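Local coordinates for HNH nuclease domain-containing protein (Streptomyces coelicolor, PDB 5ZMO) that recognises phosphorothioated DNA through its sulfur-binding domain, the part present here, and probably acts as a type IV restriction endonuclease of the HNH family, at residues H28-A36 and P77-W87. Numbering follows the deposited sequence.
With nucleotides of chain B.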
loop_
_atom_site.group_PDB
_atom_site.type_symbol
_atom_site.label_atom_id
_atom_site.label_comp_id
_atom_site.label_asym_id
_atom_site.label_seq_id
_atom_site.Cartn_x
_atom_site.Cartn_y
_atom_site.Cartn_z
ATOM N N HIS A 28 -7.789 1.852 -2.459
ATOM C CA HIS A 28 -7.158 1.088 -1.343
ATOM C C HIS A 28 -5.727 0.670 -1.661
ATOM O O HIS A 28 -4.789 0.983 -0.931
ATOM C CB HIS A 28 -7.963 -0.104 -0.978
ATOM C CG HIS A 28 -9.366 0.212 -0.565
ATOM N ND1 HIS A 28 -10.272 0.793 -1.430
ATOM C CD2 HIS A 28 -10.039 -0.018 0.576
ATOM C CE1 HIS A 28 -11.419 0.968 -0.806
ATOM N NE2 HIS A 28 -11.321 0.458 0.402
ATOM N N ARG A 29 -5.535 0.016 -2.827
ATOM C CA ARG A 29 -4.208 -0.430 -3.238
ATOM C C ARG A 29 -3.283 0.708 -3.563
ATOM O O ARG A 29 -2.135 0.673 -3.109
ATOM C CB ARG A 29 -4.301 -1.539 -4.315
ATOM C CG ARG A 29 -4.599 -2.886 -3.668
ATOM C CD ARG A 29 -4.735 -3.959 -4.756
ATOM N NE ARG A 29 -6.023 -3.904 -5.409
ATOM C CZ ARG A 29 -6.285 -4.502 -6.599
ATOM N NH1 ARG A 29 -7.480 -4.391 -7.154
ATOM N NH2 ARG A 29 -5.338 -5.156 -7.260
ATOM N N PRO A 30 -3.736 1.717 -4.359
ATOM C CA PRO A 30 -2.950 2.883 -4.600
ATOM C C PRO A 30 -2.476 3.602 -3.339
ATOM O O PRO A 30 -1.264 3.989 -3.284
ATOM C CB PRO A 30 -3.876 3.774 -5.466
ATOM C CG PRO A 30 -4.658 2.706 -6.261
ATOM C CD PRO A 30 -4.900 1.656 -5.274
ATOM N N VAL A 31 -3.345 3.701 -2.367
ATOM C CA VAL A 31 -2.945 4.387 -1.093
ATOM C C VAL A 31 -1.870 3.552 -0.339
ATOM O O VAL A 31 -0.864 4.080 0.091
ATOM C CB VAL A 31 -4.154 4.679 -0.213
ATOM C CG1 VAL A 31 -3.775 5.007 1.243
ATOM C CG2 VAL A 31 -4.981 5.782 -0.823
ATOM N N LEU A 32 -2.075 2.269 -0.158
ATOM C CA LEU A 32 -1.077 1.460 0.515
ATOM C C LEU A 32 0.243 1.413 -0.204
ATOM O O LEU A 32 1.355 1.553 0.468
ATOM C CB LEU A 32 -1.633 0.070 0.819
ATOM C CG LEU A 32 -0.737 -0.786 1.699
ATOM C CD1 LEU A 32 -0.412 -0.154 3.002
ATOM C CD2 LEU A 32 -1.416 -2.134 1.920
ATOM N N LEU A 33 0.204 1.281 -1.551
ATOM C CA LEU A 33 1.464 1.332 -2.324
ATOM C C LEU A 33 2.182 2.664 -2.169
ATOM O O LEU A 33 3.405 2.685 -1.983
ATOM C CB LEU A 33 1.281 1.070 -3.827
ATOM C CG LEU A 33 0.932 -0.387 -4.082
ATOM C CD1 LEU A 33 0.336 -0.536 -5.479
ATOM C CD2 LEU A 33 2.098 -1.274 -3.916
ATOM N N LEU A 34 1.467 3.772 -2.351
ATOM C CA LEU A 34 2.145 5.104 -2.139
ATOM C C LEU A 34 2.772 5.275 -0.756
ATOM O O LEU A 34 3.907 5.802 -0.608
ATOM C CB LEU A 34 1.159 6.230 -2.430
ATOM C CG LEU A 34 0.885 6.611 -3.875
ATOM C CD1 LEU A 34 -0.258 7.615 -3.932
ATOM C CD2 LEU A 34 2.116 7.243 -4.470
ATOM N N TRP A 35 2.084 4.786 0.259
ATOM C CA TRP A 35 2.560 4.865 1.630
ATOM C C TRP A 35 3.812 4.031 1.730
ATOM O O TRP A 35 4.836 4.485 2.286
ATOM C CB TRP A 35 1.508 4.416 2.616
ATOM C CG TRP A 35 1.988 4.398 4.006
ATOM C CD1 TRP A 35 2.112 5.471 4.872
ATOM C CD2 TRP A 35 2.455 3.251 4.734
ATOM N NE1 TRP A 35 2.610 5.056 6.062
ATOM C CE2 TRP A 35 2.851 3.714 6.018
ATOM C CE3 TRP A 35 2.610 1.889 4.419
ATOM C CZ2 TRP A 35 3.342 2.861 6.987
ATOM C CZ3 TRP A 35 3.103 1.032 5.409
ATOM C CH2 TRP A 35 3.478 1.533 6.651
ATOM N N ALA A 36 3.741 2.800 1.203
ATOM C CA ALA A 36 4.934 1.902 1.274
ATOM C C ALA A 36 6.178 2.453 0.534
ATOM O O ALA A 36 7.314 2.281 0.976
ATOM C CB ALA A 36 4.598 0.526 0.760
ATOM N N PRO A 77 -6.238 -4.106 1.005
ATOM C CA PRO A 77 -4.957 -4.105 0.213
ATOM C C PRO A 77 -3.811 -4.771 0.972
ATOM O O PRO A 77 -2.905 -5.292 0.346
ATOM C CB PRO A 77 -4.674 -2.615 -0.038
ATOM C CG PRO A 77 -5.394 -1.931 1.093
ATOM C CD PRO A 77 -6.676 -2.741 1.344
ATOM N N PHE A 78 -3.853 -4.742 2.300
ATOM C CA PHE A 78 -2.831 -5.366 3.155
ATOM C C PHE A 78 -2.663 -6.822 2.823
ATOM O O PHE A 78 -1.568 -7.362 2.920
ATOM C CB PHE A 78 -3.177 -5.161 4.611
ATOM C CG PHE A 78 -2.129 -5.594 5.564
ATOM C CD1 PHE A 78 -1.086 -4.734 5.889
ATOM C CD2 PHE A 78 -2.172 -6.854 6.134
ATOM C CE1 PHE A 78 -0.130 -5.124 6.817
ATOM C CE2 PHE A 78 -1.227 -7.254 7.028
ATOM C CZ PHE A 78 -0.169 -6.380 7.365
ATOM N N TRP A 79 -3.760 -7.446 2.431
ATOM C CA TRP A 79 -3.741 -8.819 1.904
ATOM C C TRP A 79 -3.718 -8.970 0.415
ATOM O O TRP A 79 -2.914 -9.742 -0.124
ATOM C CB TRP A 79 -5.011 -9.527 2.433
ATOM C CG TRP A 79 -5.040 -11.038 2.125
ATOM C CD1 TRP A 79 -5.896 -11.660 1.249
ATOM C CD2 TRP A 79 -4.315 -12.066 2.771
ATOM N NE1 TRP A 79 -5.645 -13.000 1.234
ATOM C CE2 TRP A 79 -4.735 -13.299 2.190
ATOM C CE3 TRP A 79 -3.342 -12.091 3.751
ATOM C CZ2 TRP A 79 -4.199 -14.503 2.561
ATOM C CZ3 TRP A 79 -2.810 -13.320 4.129
ATOM C CH2 TRP A 79 -3.249 -14.491 3.532
ATOM N N ALA A 80 -4.505 -8.177 -0.297
ATOM C CA ALA A 80 -4.681 -8.314 -1.744
ATOM C C ALA A 80 -3.456 -7.999 -2.550
ATOM O O ALA A 80 -3.272 -8.558 -3.613
ATOM C CB ALA A 80 -5.813 -7.476 -2.241
ATOM N N LEU A 81 -2.614 -7.086 -2.070
ATOM C CA LEU A 81 -1.350 -6.844 -2.753
ATOM C C LEU A 81 -0.389 -8.076 -2.876
ATOM O O LEU A 81 0.505 -8.120 -3.765
ATOM C CB LEU A 81 -0.624 -5.698 -2.072
ATOM C CG LEU A 81 -0.694 -4.227 -2.486
ATOM C CD1 LEU A 81 -1.193 -3.850 -3.868
ATOM C CD2 LEU A 81 -0.904 -3.236 -1.413
ATOM N N VAL A 82 -0.491 -9.048 -1.986
ATOM C CA VAL A 82 0.268 -10.332 -2.112
ATOM C C VAL A 82 -0.002 -10.935 -3.473
ATOM O O VAL A 82 0.947 -11.241 -4.304
ATOM C CB VAL A 82 -0.047 -11.317 -0.940
ATOM C CG1 VAL A 82 0.630 -12.690 -1.155
ATOM C CG2 VAL A 82 0.390 -10.704 0.373
ATOM N N ARG A 83 -1.280 -11.037 -3.814
ATOM C CA ARG A 83 -1.701 -11.563 -5.139
ATOM C C ARG A 83 -1.192 -10.772 -6.344
ATOM O O ARG A 83 -0.954 -11.346 -7.414
ATOM C CB ARG A 83 -3.235 -11.730 -5.241
ATOM C CG ARG A 83 -3.747 -13.157 -5.379
ATOM C CD ARG A 83 -5.097 -13.259 -6.113
ATOM N NE ARG A 83 -5.534 -14.662 -6.233
ATOM C CZ ARG A 83 -6.076 -15.391 -5.244
ATOM N NH1 ARG A 83 -6.420 -16.663 -5.474
ATOM N NH2 ARG A 83 -6.283 -14.869 -4.025
ATOM N N ASP A 84 -0.993 -9.451 -6.185
ATOM C CA ASP A 84 -0.412 -8.618 -7.222
ATOM C C ASP A 84 1.137 -8.665 -7.306
ATOM O O ASP A 84 1.708 -7.899 -8.087
ATOM C CB ASP A 84 -0.803 -7.144 -6.993
ATOM C CG ASP A 84 -2.276 -6.890 -7.176
ATOM O OD1 ASP A 84 -2.841 -7.250 -8.243
ATOM O OD2 ASP A 84 -2.862 -6.271 -6.269
ATOM N N ASP A 85 1.767 -9.557 -6.565
ATOM C CA ASP A 85 3.228 -9.770 -6.550
ATOM C C ASP A 85 3.937 -8.523 -6.076
ATOM O O ASP A 85 5.060 -8.279 -6.515
ATOM C CB ASP A 85 3.784 -10.197 -7.930
ATOM C CG ASP A 85 3.143 -11.483 -8.442
ATOM O OD1 ASP A 85 2.826 -12.352 -7.594
ATOM O OD2 ASP A 85 2.935 -11.613 -9.672
ATOM N N LEU A 86 3.296 -7.763 -5.190
ATOM C CA LEU A 86 3.862 -6.485 -4.687
ATOM C C LEU A 86 4.047 -6.437 -3.195
ATOM O O LEU A 86 4.427 -5.386 -2.624
ATOM C CB LEU A 86 2.934 -5.363 -5.150
ATOM C CG LEU A 86 3.029 -5.001 -6.611
ATOM C CD1 LEU A 86 1.824 -4.184 -7.081
ATOM C CD2 LEU A 86 4.364 -4.233 -6.800
ATOM N N TRP A 87 3.787 -7.542 -2.515
ATOM C CA TRP A 87 3.645 -7.502 -1.072
ATOM C C TRP A 87 3.897 -8.844 -0.414
ATOM O O TRP A 87 3.626 -9.866 -1.030
ATOM C CB TRP A 87 2.266 -6.962 -0.744
ATOM C CG TRP A 87 1.994 -6.416 0.589
ATOM C CD1 TRP A 87 1.169 -6.986 1.538
ATOM C CD2 TRP A 87 2.394 -5.163 1.138
ATOM N NE1 TRP A 87 1.074 -6.199 2.626
ATOM C CE2 TRP A 87 1.769 -5.040 2.402
ATOM C CE3 TRP A 87 3.195 -4.096 0.673
ATOM C CZ2 TRP A 87 1.953 -3.944 3.233
ATOM C CZ3 TRP A 87 3.336 -2.986 1.472
ATOM C CH2 TRP A 87 2.703 -2.903 2.755
ATOM P P DG B 3 -8.130 -10.269 -4.687
ATOM O OP1 DG B 3 -6.965 -10.355 -5.584
ATOM O OP2 DG B 3 -8.165 -11.028 -3.438
ATOM O "O5'" DG B 3 -8.349 -8.719 -4.434
ATOM C "C5'" DG B 3 -8.436 -7.749 -5.530
ATOM C "C4'" DG B 3 -9.556 -6.777 -5.229
ATOM O "O4'" DG B 3 -10.839 -7.433 -5.407
ATOM C "C3'" DG B 3 -9.582 -6.263 -3.781
ATOM O "O3'" DG B 3 -10.205 -4.976 -3.793
ATOM C "C2'" DG B 3 -10.575 -7.191 -3.106
ATOM C "C1'" DG B 3 -11.611 -7.312 -4.196
ATOM N N9 DG B 3 -12.498 -8.473 -4.110
ATOM C C8 DG B 3 -12.208 -9.718 -3.615
ATOM N N7 DG B 3 -13.205 -10.562 -3.739
ATOM C C5 DG B 3 -14.204 -9.828 -4.359
ATOM C C6 DG B 3 -15.533 -10.198 -4.715
ATOM O O6 DG B 3 -16.074 -11.305 -4.606
ATOM N N1 DG B 3 -16.212 -9.149 -5.319
ATOM C C2 DG B 3 -15.706 -7.878 -5.495
ATOM N N2 DG B 3 -16.497 -7.003 -6.133
ATOM N N3 DG B 3 -14.468 -7.529 -5.181
ATOM C C4 DG B 3 -13.787 -8.540 -4.603
#
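Arg29 and Asp84 meet with their flat groups nearly coplanar, the guanidinium and carboxylate planes 4° apart. NH2 of Arg29 gives a hydrogen bond of 2.9 Å to OD2 of Asp84 on the syn side of the carboxylate, the hydrogen-bonded link of a salt bridge. A bend at chi3 swings the arginine head toward the DNA after its aliphatic part has run past Leu81 in the opposite sense, CG lying 3.5 Å from Leu81 CD1. C5' of DG3 of chain B sits over one guanidinium face, while NE and NH1 are hydrogen-bonded elsewhere. With an alanine at this position, Asp84 would probably lose its cationic mate and the DNA the guanidinium that lies against its sugar. Deeper in, Leu32, with CG anti to the backbone N (chi1 -172°), sends CD2 to within 3.5 Å of Leu81 CD2 and over one face of the Trp87 indole, whose edge receives Ala36 CB at 3.8 Å from CZ3. Leu33, its CD1 against Leu81 and Leu86, also meets Leu140 of helix 130-144. The two helix segments cross at -87°, and a Schellman motif at Asp85 ends the second: a near-perpendicular helix packing whose Arg29 and Ala80 edge lies against the DNA backbone, part of the DNA-binding side of the sulfur-binding domain.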